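Local coordinates for protein methylmalonate-semialdehyde dehydrogenase (Oceanimonas doudoroffii, PDB 4ZZ7) that probably catalyses the NAD-dependent oxidative decarboxylation of methylmalonate semialdehyde to propionyl-CoA, as a member of the aldehyde dehydrogenase family, at residues 103-107 and 152-156; 255-261 and 415-421. All blocks are in the same frame, centred on the assembly; numbering follows the deposited sequence.

Contact 1 (103-107 and 152-156); sequences ELQRG and NFPVM. With NAD (nicotinamide-adenine-dinucleotide), chain M.
The ring of Phe153 receives the carboxylate of Glu103 at its edge, with Glu103 CD in the ring plane and 3.6 Å from Phe153 CD1; the carboxylate and ring planes are 84° apart, nearly perpendicular. C5N of NAD also lies at this ring's edge, near its plane, while Met156 CE sits over the centre of one face, 3.6 Å above it. A second flat group, the Arg106 guanidinium, has Met156 SD over one face. The setting is the loop carrying the Asn-Phe-Pro sequence of this aldehyde dehydrogenase, which runs from strand 144-148 into helix 156-167 in the NAD-binding domain and here rests on helix 97-115.

The extended side chain of Glu103 carries OE2 to two successive backbone amides of the loop. Val155 N donates at 2.8 Å, meeting Glu103 OE2 almost head-on, and Met156 N donates at 3.1 Å to the anti lone pair of the same oxygen, with an N-H...O angle of 165°. The other oxygen, OE1, forms a salt bridge with Lys95, whose ammonium also bonds Asn152 O. That buried pairing and the start of the helix are both likely to favour a negatively charged carboxylate. With a leucine at Glu103, the amides of Val155 and Met156 would probably lose their shared acceptor and the Lys95 charge its mate, leaving the loop less fixed.

The loop matters because Asn152 lines the cofactor pocket, its OD1 3.2 Å from NAD C6N; by family precedent this asparagine probably belongs to the oxyanion hole. Farther along, the Met156 chain bends at its last torsion (chi3 72°), which lays the methyl over the Phe153 ring while Met156 SD stays 3.5 Å from Arg106 NH2.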
ATOM      1  N   GLU A 103     -14.293 -21.669  15.957  1.00 21.98           N
ATOM      2  CA  GLU A 103     -13.577 -20.661  16.742  1.00 21.31           C
ATOM      3  C   GLU A 103     -12.076 -20.833  16.561  1.00 21.55           C
ATOM      4  O   GLU A 103     -11.368 -19.874  16.237  1.00 22.07           O
ATOM      5  CB  GLU A 103     -13.935 -20.760  18.245  1.00 20.98           C
ATOM      6  CG  GLU A 103     -13.044 -19.883  19.139  1.00 21.03           C
ATOM      7  CD  GLU A 103     -13.458 -19.762  20.593  1.00 20.24           C
ATOM      8  OE1 GLU A 103     -14.510 -20.275  21.012  1.00 20.70           O
ATOM      9  OE2 GLU A 103     -12.704 -19.114  21.324  1.00 19.61           O
ATOM     10  N   LEU A 104     -11.600 -22.048  16.800  1.00 21.62           N
ATOM     11  CA  LEU A 104     -10.179 -22.361  16.667  1.00 22.48           C
ATOM     12  C   LEU A 104      -9.629 -22.058  15.261  1.00 23.40           C
ATOM     13  O   LEU A 104      -8.525 -21.544  15.126  1.00 21.11           O
ATOM     14  CB  LEU A 104      -9.907 -23.828  17.041  1.00 21.67           C
ATOM     15  CG  LEU A 104      -8.450 -24.271  16.879  1.00 21.50           C
ATOM     16  CD1 LEU A 104      -7.493 -23.418  17.708  1.00 21.38           C
ATOM     17  CD2 LEU A 104      -8.293 -25.735  17.241  1.00 21.84           C
ATOM     18  N   GLN A 105     -10.408 -22.374  14.233  1.00 26.61           N
ATOM     19  CA  GLN A 105      -9.985 -22.157  12.851  1.00 30.51           C
ATOM     20  C   GLN A 105      -9.822 -20.678  12.507  1.00 28.43           C
ATOM     21  O   GLN A 105      -8.928 -20.313  11.771  1.00 27.03           O
ATOM     22  CB  GLN A 105     -10.973 -22.787  11.876  1.00 35.47           C
ATOM     23  CG  GLN A 105     -10.407 -22.974  10.477  1.00 42.09           C
ATOM     24  CD  GLN A 105      -9.375 -24.111  10.417  1.00 51.15           C
ATOM     25  OE1 GLN A 105      -9.521 -25.166  11.084  1.00 54.90           O
ATOM     26  NE2 GLN A 105      -8.329 -23.913   9.604  1.00 52.96           N
ATOM     27  N   ARG A 106     -10.702 -19.840  13.029  1.00 28.19           N
ATOM     28  CA  ARG A 106     -10.607 -18.395  12.811  1.00 29.52           C
ATOM     29  C   ARG A 106      -9.412 -17.794  13.564  1.00 25.46           C
ATOM     30  O   ARG A 106      -8.745 -16.876  13.095  1.00 23.62           O
ATOM     31  CB  ARG A 106     -11.935 -17.699  13.204  1.00 34.54           C
ATOM     32  CG  ARG A 106     -13.138 -18.084  12.332  1.00 38.58           C
ATOM     33  CD  ARG A 106     -13.893 -16.873  11.790  1.00 43.72           C
ATOM     34  NE  ARG A 106     -14.386 -15.931  12.819  1.00 50.43           N
ATOM     35  CZ  ARG A 106     -15.514 -16.063  13.539  1.00 52.88           C
ATOM     36  NH1 ARG A 106     -16.301 -17.139  13.410  1.00 54.92           N
ATOM     37  NH2 ARG A 106     -15.858 -15.115  14.418  1.00 50.30           N
ATOM     38  N   GLY A 107      -9.141 -18.329  14.738  1.00 23.70           N
ATOM     39  CA  GLY A 107      -7.958 -17.952  15.490  1.00 22.80           C
ATOM     40  C   GLY A 107      -6.670 -18.276  14.767  1.00 21.67           C
ATOM     41  O   GLY A 107      -5.801 -17.433  14.637  1.00 20.99           O
ATOM     42  N   ASN A 152     -16.912 -15.600  25.746  1.00 24.95           N
ATOM     43  CA  ASN A 152     -17.540 -16.280  24.605  1.00 25.48           C
ATOM     44  C   ASN A 152     -16.602 -16.850  23.546  1.00 22.45           C
ATOM     45  O   ASN A 152     -16.961 -17.816  22.870  1.00 21.74           O
ATOM     46  CB  ASN A 152     -18.622 -15.410  23.947  1.00 28.42           C
ATOM     47  CG  ASN A 152     -18.093 -14.101  23.363  1.00 29.96           C
ATOM     48  OD1 ASN A 152     -17.505 -13.274  24.058  1.00 32.29           O
ATOM     49  ND2 ASN A 152     -18.360 -13.892  22.087  1.00 31.49           N
ATOM     50  N   PHE A 153     -15.414 -16.260  23.429  1.00 20.25           N
ATOM     51  CA  PHE A 153     -14.371 -16.751  22.529  1.00 19.09           C
ATOM     52  C   PHE A 153     -13.026 -16.797  23.237  1.00 18.04           C
ATOM     53  O   PHE A 153     -12.133 -16.006  22.965  1.00 17.14           O
ATOM     54  CB  PHE A 153     -14.223 -15.848  21.330  1.00 19.04           C
ATOM     55  CG  PHE A 153     -15.361 -15.902  20.376  1.00 19.49           C
ATOM     56  CD1 PHE A 153     -15.602 -17.051  19.638  1.00 20.49           C
ATOM     57  CD2 PHE A 153     -16.157 -14.792  20.157  1.00 19.22           C
ATOM     58  CE1 PHE A 153     -16.652 -17.098  18.722  1.00 20.29           C
ATOM     59  CE2 PHE A 153     -17.197 -14.837  19.247  1.00 19.41           C
ATOM     60  CZ  PHE A 153     -17.444 -15.986  18.528  1.00 19.35           C
ATOM     61  N   PRO A 154     -12.850 -17.761  24.109  1.00 17.28           N
ATOM     62  CA  PRO A 154     -11.680 -17.757  24.939  1.00 18.01           C
ATOM     63  C   PRO A 154     -10.402 -18.100  24.197  1.00 18.13           C
ATOM     64  O   PRO A 154      -9.309 -17.972  24.763  1.00 17.15           O
ATOM     65  CB  PRO A 154     -11.993 -18.848  25.940  1.00 18.69           C
ATOM     66  CG  PRO A 154     -12.796 -19.821  25.147  1.00 18.38           C
ATOM     67  CD  PRO A 154     -13.659 -18.964  24.296  1.00 17.72           C
ATOM     68  N   VAL A 155     -10.541 -18.577  22.967  1.00 19.00           N
ATOM     69  CA  VAL A 155      -9.390 -18.874  22.110  1.00 19.81           C
ATOM     70  C   VAL A 155      -9.186 -17.834  21.005  1.00 19.85           C
ATOM     71  O   VAL A 155      -8.101 -17.243  20.892  1.00 18.98           O
ATOM     72  CB  VAL A 155      -9.529 -20.290  21.517  1.00 20.30           C
ATOM     73  CG1 VAL A 155      -8.620 -20.501  20.305  1.00 20.73           C
ATOM     74  CG2 VAL A 155      -9.208 -21.321  22.595  1.00 20.34           C
ATOM     75  N   MET A 156     -10.230 -17.614  20.206  1.00 19.87           N
ATOM     76  CA  MET A 156     -10.110 -16.794  19.023  1.00 20.07           C
ATOM     77  C   MET A 156      -9.835 -15.362  19.362  1.00 19.43           C
ATOM     78  O   MET A 156      -8.963 -14.755  18.752  1.00 20.35           O
ATOM     79  CB  MET A 156     -11.372 -16.855  18.189  1.00 21.67           C
ATOM     80  CG  MET A 156     -11.322 -16.039  16.888  1.00 22.68           C
ATOM     81  SD  MET A 156     -12.962 -15.892  16.146  1.00 23.59           S
ATOM     82  CE  MET A 156     -13.691 -14.749  17.324  1.00 23.15           C
TER
HETATM   83  PA  NAD M 501     -17.237  -8.320  30.053  1.00 47.36           P
HETATM   84  O1A NAD M 501     -17.689  -8.702  31.459  1.00 46.29           O
HETATM   85  O2A NAD M 501     -17.677  -7.022  29.397  1.00 43.25           O
HETATM   86  O5B NAD M 501     -15.615  -8.267  30.038  1.00 46.00           O
HETATM   87  C5B NAD M 501     -14.780  -9.407  29.784  1.00 41.94           C
HETATM   88  C4B NAD M 501     -13.387  -9.229  30.388  1.00 38.73           C
HETATM   89  O4B NAD M 501     -13.326  -8.036  31.175  1.00 36.88           O
HETATM   90  C3B NAD M 501     -12.973 -10.364  31.320  1.00 37.46           C
HETATM   91  O3B NAD M 501     -11.609 -10.691  31.040  1.00 34.93           O
HETATM   92  C2B NAD M 501     -13.200  -9.822  32.730  1.00 37.53           C
HETATM   93  O2B NAD M 501     -12.285 -10.207  33.760  1.00 37.76           O
HETATM   94  C1B NAD M 501     -13.079  -8.319  32.556  1.00 37.65           C
HETATM   95  N9A NAD M 501     -14.017  -7.560  33.436  1.00 39.19           N
HETATM   96  C8A NAD M 501     -15.309  -7.894  33.722  1.00 38.74           C
HETATM   97  N7A NAD M 501     -15.869  -6.972  34.534  1.00 38.34           N
HETATM   98  C5A NAD M 501     -14.935  -6.023  34.790  1.00 37.80           C
HETATM   99  C6A NAD M 501     -14.879  -4.767  35.595  1.00 36.51           C
HETATM  100  N6A NAD M 501     -15.967  -4.359  36.282  1.00 35.98           N
HETATM  101  N1A NAD M 501     -13.717  -4.059  35.599  1.00 35.24           N
HETATM  102  C2A NAD M 501     -12.615  -4.478  34.904  1.00 34.01           C
HETATM  103  N3A NAD M 501     -12.586  -5.596  34.150  1.00 32.17           N
HETATM  104  C4A NAD M 501     -13.697  -6.402  34.062  1.00 37.52           C
HETATM  105  O3  NAD M 501     -17.596  -9.548  29.027  1.00 50.37           O
HETATM  106  PN  NAD M 501     -18.054 -11.087  29.358  1.00 49.99           P
HETATM  107  O1N NAD M 501     -16.885 -11.904  29.915  1.00 48.95           O
HETATM  108  O2N NAD M 501     -19.426 -11.176  30.040  1.00 46.90           O
HETATM  109  O5D NAD M 501     -18.268 -11.478  27.815  1.00 51.33           O
HETATM  110  C5D NAD M 501     -19.461 -11.069  27.124  1.00 57.61           C
HETATM  111  C4D NAD M 501     -19.339  -9.770  26.302  1.00 61.76           C
HETATM  112  O4D NAD M 501     -18.413  -9.829  25.194  1.00 65.76           O
HETATM  113  C3D NAD M 501     -20.693  -9.404  25.671  1.00 63.77           C
HETATM  114  O3D NAD M 501     -21.311  -8.325  26.380  1.00 57.82           O
HETATM  115  C2D NAD M 501     -20.419  -9.044  24.203  1.00 66.08           C
HETATM  116  O2D NAD M 501     -21.068  -7.828  23.816  1.00 63.54           O
HETATM  117  C1D NAD M 501     -18.904  -8.951  24.165  1.00 65.85           C
HETATM  118  N1N NAD M 501     -18.286  -9.247  22.877  1.00 68.43           N
HETATM  119  C2N NAD M 501     -17.920  -8.200  22.128  1.00 71.75           C
HETATM  120  C3N NAD M 501     -17.310  -8.392  20.892  1.00 73.58           C
HETATM  121  C7N NAD M 501     -16.907  -7.249  19.990  1.00 78.12           C
HETATM  122  O7N NAD M 501     -17.677  -6.351  19.631  1.00 74.25           O
HETATM  123  N7N NAD M 501     -15.663  -7.277  19.545  1.00 79.79           N
HETATM  124  C4N NAD M 501     -17.054  -9.690  20.464  1.00 68.67           C
HETATM  125  C5N NAD M 501     -17.430 -10.770  21.253  1.00 67.21           C
HETATM  126  C6N NAD M 501     -18.052 -10.515  22.477  1.00 70.12           C

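Contact 2 (255-261 and 415-421); sequences HAIVMPD and TCIFTRD
His255 O takes two donors from the neighbouring strand: the Thr415 hydroxyl, OG1 2.8 Å from His255 O, and the Cys416 amide, which lies in the carbonyl plane. From there the pairing of strands 255-258 and 415-418 proceeds in parallel, their axes 4.5 Å apart and inclined by 11°. Ile257 is bonded through both its backbone N and its O: the N reaches Cys416 O, and the O accepts Phe418 N at 2.8 Å in a nearly straight bond. Met259 N, bonded to Phe418 O, continues the pattern past the strand end.

This is the tightly packed part. On one face of the sheet, Phe418 turns its CE2 to Ala256 CB at 3.8 Å and its CD2 to Val258 CG2, with Cys416 SG over the centre of a ring face; helix 264-276 closes this layer. On the other face Ile257 CB meets Ile417 CG1 at 4.1 Å, and Ile417 CD1 reaches Met259 CG beneath helix 399-408.

Beyond the strands the contact becomes polar and looser, with Asp261 and Arg420 both partly exposed. Here Asp261 OD2 is the main acceptor. With CG between backbone N and carbonyl carbon (chi1 63°), which brings the carboxylate across to the 419-421 backbone, Asp261 offers OD2 to Thr419 OG1 at 2.8 Å through the syn lone pair, while Arg420 N approaches the same OD2 from above the carboxylate plane at 2.9 Å. A weak bond from Asp421 N is added. Neighbouring subunits border this end: Arg420 NE bonds Ser486 of the third, and Asp421 OD1 pairs with Arg420 of the fourth. Asp421, through OD2, also N-caps helix 422-431. Parallel strands layered between helices in this way are typical of the alpha/beta catalytic domain of aldehyde dehydrogenases.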
ATOM      1  N   HIS A 255     -28.848  -6.465  13.241  1.00 25.65           N
ATOM      2  CA  HIS A 255     -30.102  -6.522  12.495  1.00 24.44           C
ATOM      3  C   HIS A 255     -29.883  -7.052  11.082  1.00 23.40           C
ATOM      4  O   HIS A 255     -28.888  -6.734  10.463  1.00 22.59           O
ATOM      5  CB  HIS A 255     -30.714  -5.126  12.356  1.00 24.86           C
ATOM      6  CG  HIS A 255     -31.268  -4.544  13.625  1.00 24.41           C
ATOM      7  ND1 HIS A 255     -30.530  -4.438  14.788  1.00 25.41           N
ATOM      8  CD2 HIS A 255     -32.466  -3.978  13.893  1.00 23.00           C
ATOM      9  CE1 HIS A 255     -31.261  -3.859  15.723  1.00 23.89           C
ATOM     10  NE2 HIS A 255     -32.440  -3.574  15.205  1.00 23.30           N
ATOM     11  N   ALA A 256     -30.844  -7.824  10.576  1.00 23.48           N
ATOM     12  CA  ALA A 256     -30.872  -8.262   9.180  1.00 23.49           C
ATOM     13  C   ALA A 256     -32.175  -7.813   8.520  1.00 22.97           C
ATOM     14  O   ALA A 256     -33.265  -8.163   8.989  1.00 25.56           O
ATOM     15  CB  ALA A 256     -30.738  -9.774   9.082  1.00 23.55           C
ATOM     16  N   ILE A 257     -32.061  -7.064   7.437  1.00 21.18           N
ATOM     17  CA  ILE A 257     -33.211  -6.628   6.671  1.00 20.57           C
ATOM     18  C   ILE A 257     -33.524  -7.720   5.676  1.00 20.50           C
ATOM     19  O   ILE A 257     -32.693  -8.020   4.822  1.00 20.22           O
ATOM     20  CB  ILE A 257     -32.906  -5.322   5.919  1.00 20.55           C
ATOM     21  CG1 ILE A 257     -32.544  -4.232   6.923  1.00 20.36           C
ATOM     22  CG2 ILE A 257     -34.083  -4.892   5.041  1.00 20.42           C
ATOM     23  CD1 ILE A 257     -32.110  -2.937   6.291  1.00 20.36           C
ATOM     24  N   VAL A 258     -34.707  -8.321   5.804  1.00 21.00           N
ATOM     25  CA  VAL A 258     -35.203  -9.314   4.839  1.00 21.24           C
ATOM     26  C   VAL A 258     -36.122  -8.580   3.843  1.00 22.13           C
ATOM     27  O   VAL A 258     -37.252  -8.217   4.172  1.00 21.84           O
ATOM     28  CB  VAL A 258     -35.936 -10.476   5.534  1.00 20.13           C
ATOM     29  CG1 VAL A 258     -36.318 -11.532   4.523  1.00 20.01           C
ATOM     30  CG2 VAL A 258     -35.062 -11.074   6.623  1.00 19.90           C
ATOM     31  N   MET A 259     -35.607  -8.344   2.641  1.00 23.00           N
ATOM     32  CA  MET A 259     -36.351  -7.668   1.596  1.00 23.71           C
ATOM     33  C   MET A 259     -37.314  -8.651   0.952  1.00 26.54           C
ATOM     34  O   MET A 259     -37.148  -9.872   1.072  1.00 26.93           O
ATOM     35  CB  MET A 259     -35.407  -7.131   0.521  1.00 23.15           C
ATOM     36  CG  MET A 259     -34.421  -6.066   0.988  1.00 22.05           C
ATOM     37  SD  MET A 259     -35.126  -4.442   1.374  1.00 20.62           S
ATOM     38  CE  MET A 259     -35.655  -3.858  -0.230  1.00 20.87           C
ATOM     39  N   PRO A 260     -38.326  -8.121   0.251  1.00 29.52           N
ATOM     40  CA  PRO A 260     -39.250  -8.996  -0.489  1.00 30.22           C
ATOM     41  C   PRO A 260     -38.544  -9.941  -1.445  1.00 30.07           C
ATOM     42  O   PRO A 260     -38.787 -11.135  -1.382  1.00 34.93           O
ATOM     43  CB  PRO A 260     -40.151  -8.000  -1.236  1.00 29.94           C
ATOM     44  CG  PRO A 260     -40.151  -6.777  -0.352  1.00 29.16           C
ATOM     45  CD  PRO A 260     -38.765  -6.707   0.236  1.00 28.75           C
ATOM     46  N   ASP A 261     -37.627  -9.434  -2.256  1.00 29.92           N
ATOM     47  CA  ASP A 261     -36.975 -10.250  -3.300  1.00 30.96           C
ATOM     48  C   ASP A 261     -35.996 -11.271  -2.786  1.00 33.32           C
ATOM     49  O   ASP A 261     -35.533 -12.107  -3.548  1.00 37.38           O
ATOM     50  CB  ASP A 261     -36.266  -9.388  -4.350  1.00 30.96           C
ATOM     51  CG  ASP A 261     -35.113  -8.561  -3.779  1.00 31.67           C
ATOM     52  OD1 ASP A 261     -35.181  -8.085  -2.620  1.00 34.13           O
ATOM     53  OD2 ASP A 261     -34.127  -8.362  -4.503  1.00 29.95           O
ATOM     54  N   THR A 415     -24.303  -5.907  10.638  1.00 21.77           N
ATOM     55  CA  THR A 415     -25.625  -5.950  10.046  1.00 21.27           C
ATOM     56  C   THR A 415     -25.588  -6.766   8.772  1.00 22.36           C
ATOM     57  O   THR A 415     -24.499  -7.016   8.233  1.00 24.13           O
ATOM     58  CB  THR A 415     -26.122  -4.553   9.689  1.00 21.70           C
ATOM     59  OG1 THR A 415     -27.492  -4.627   9.275  1.00 22.21           O
ATOM     60  CG2 THR A 415     -25.298  -3.935   8.554  1.00 21.76           C
ATOM     61  N   CYS A 416     -26.772  -7.168   8.286  1.00 21.93           N
ATOM     62  CA  CYS A 416     -26.908  -7.889   7.006  1.00 21.03           C
ATOM     63  C   CYS A 416     -28.147  -7.416   6.252  1.00 20.73           C
ATOM     64  O   CYS A 416     -29.084  -6.911   6.846  1.00 20.50           O
ATOM     65  CB  CYS A 416     -26.964  -9.420   7.196  1.00 20.96           C
ATOM     66  SG  CYS A 416     -27.476 -10.409   5.717  1.00 20.92           S
ATOM     67  N   ILE A 417     -28.132  -7.584   4.939  1.00 20.05           N
ATOM     68  CA  ILE A 417     -29.324  -7.422   4.152  1.00 20.75           C
ATOM     69  C   ILE A 417     -29.480  -8.646   3.263  1.00 21.90           C
ATOM     70  O   ILE A 417     -28.515  -9.058   2.624  1.00 24.18           O
ATOM     71  CB  ILE A 417     -29.291  -6.133   3.312  1.00 20.52           C
ATOM     72  CG1 ILE A 417     -30.609  -5.970   2.557  1.00 20.10           C
ATOM     73  CG2 ILE A 417     -28.115  -6.113   2.339  1.00 20.32           C
ATOM     74  CD1 ILE A 417     -30.814  -4.584   2.002  1.00 20.25           C
ATOM     75  N   PHE A 418     -30.680  -9.231   3.238  1.00 21.38           N
ATOM     76  CA  PHE A 418     -30.997 -10.281   2.297  1.00 20.51           C
ATOM     77  C   PHE A 418     -31.734  -9.652   1.126  1.00 21.86           C
ATOM     78  O   PHE A 418     -32.813  -9.103   1.301  1.00 22.55           O
ATOM     79  CB  PHE A 418     -31.843 -11.326   2.963  1.00 19.75           C
ATOM     80  CG  PHE A 418     -31.141 -12.042   4.060  1.00 19.54           C
ATOM     81  CD1 PHE A 418     -30.164 -12.967   3.773  1.00 19.93           C
ATOM     82  CD2 PHE A 418     -31.458 -11.800   5.372  1.00 19.43           C
ATOM     83  CE1 PHE A 418     -29.516 -13.646   4.789  1.00 20.46           C
ATOM     84  CE2 PHE A 418     -30.825 -12.470   6.389  1.00 19.93           C
ATOM     85  CZ  PHE A 418     -29.846 -13.392   6.103  1.00 20.28           C
ATOM     86  N   THR A 419     -31.138  -9.714  -0.062  1.00 23.08           N
ATOM     87  CA  THR A 419     -31.788  -9.271  -1.300  1.00 23.10           C
ATOM     88  C   THR A 419     -31.112  -9.875  -2.534  1.00 23.91           C
ATOM     89  O   THR A 419     -30.040 -10.465  -2.440  1.00 24.89           O
ATOM     90  CB  THR A 419     -31.795  -7.733  -1.385  1.00 23.30           C
ATOM     91  OG1 THR A 419     -32.464  -7.298  -2.577  1.00 23.99           O
ATOM     92  CG2 THR A 419     -30.389  -7.163  -1.374  1.00 23.35           C
ATOM     93  N   ARG A 420     -31.765  -9.749  -3.677  1.00 25.79           N
ATOM     94  CA  ARG A 420     -31.183 -10.124  -4.971  1.00 28.29           C
ATOM     95  C   ARG A 420     -30.737  -8.893  -5.728  1.00 25.06           C
ATOM     96  O   ARG A 420     -29.885  -8.980  -6.587  1.00 23.18           O
ATOM     97  CB  ARG A 420     -32.167 -10.985  -5.814  1.00 34.27           C
ATOM     98  CG  ARG A 420     -32.617 -12.272  -5.098  1.00 43.34           C
ATOM     99  CD  ARG A 420     -33.327 -13.354  -5.932  1.00 50.40           C
ATOM    100  NE  ARG A 420     -32.379 -13.916  -6.897  1.00 66.03           N
ATOM    101  CZ  ARG A 420     -32.274 -13.563  -8.187  1.00 81.22           C
ATOM    102  NH1 ARG A 420     -33.090 -12.649  -8.714  1.00 91.81           N
ATOM    103  NH2 ARG A 420     -31.338 -14.123  -8.964  1.00 79.56           N
ATOM    104  N   ASP A 421     -31.298  -7.742  -5.378  1.00 25.21           N
ATOM    105  CA  ASP A 421     -31.083  -6.477  -6.107  1.00 25.85           C
ATOM    106  C   ASP A 421     -29.772  -5.756  -5.769  1.00 25.48           C
ATOM    107  O   ASP A 421     -29.440  -5.560  -4.597  1.00 25.88           O
ATOM    108  CB  ASP A 421     -32.255  -5.503  -5.855  1.00 25.43           C
ATOM    109  CG  ASP A 421     -32.107  -4.202  -6.605  1.00 25.39           C
ATOM    110  OD1 ASP A 421     -31.865  -4.254  -7.832  1.00 27.12           O
ATOM    111  OD2 ASP A 421     -32.195  -3.127  -5.966  1.00 24.76           O
TER

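In the fold
The two contacts occupy different depths of one chain. Contact 1 lies deep, its centre about 8 Å from that of the chain, and holds a cofactor-lining loop; the side chain of Phe153 comes within about 4 Å of that of Cys283, probably the nucleophile of this family. Contact 2, its centre about 25 Å from the chain centre, joins two strands of the catalytic-domain sheet, with its 419-421 end at neighbouring subunits. The centres of contact 1 and contact 2 are about 28 Å apart, and their nearest atoms about 13 Å. Contact 2 lies outside the site: the His255 side chain is about 10 Å from that of Glu385, an NAD-binding residue, and the Thr415 side chain about 13 Å from NAD.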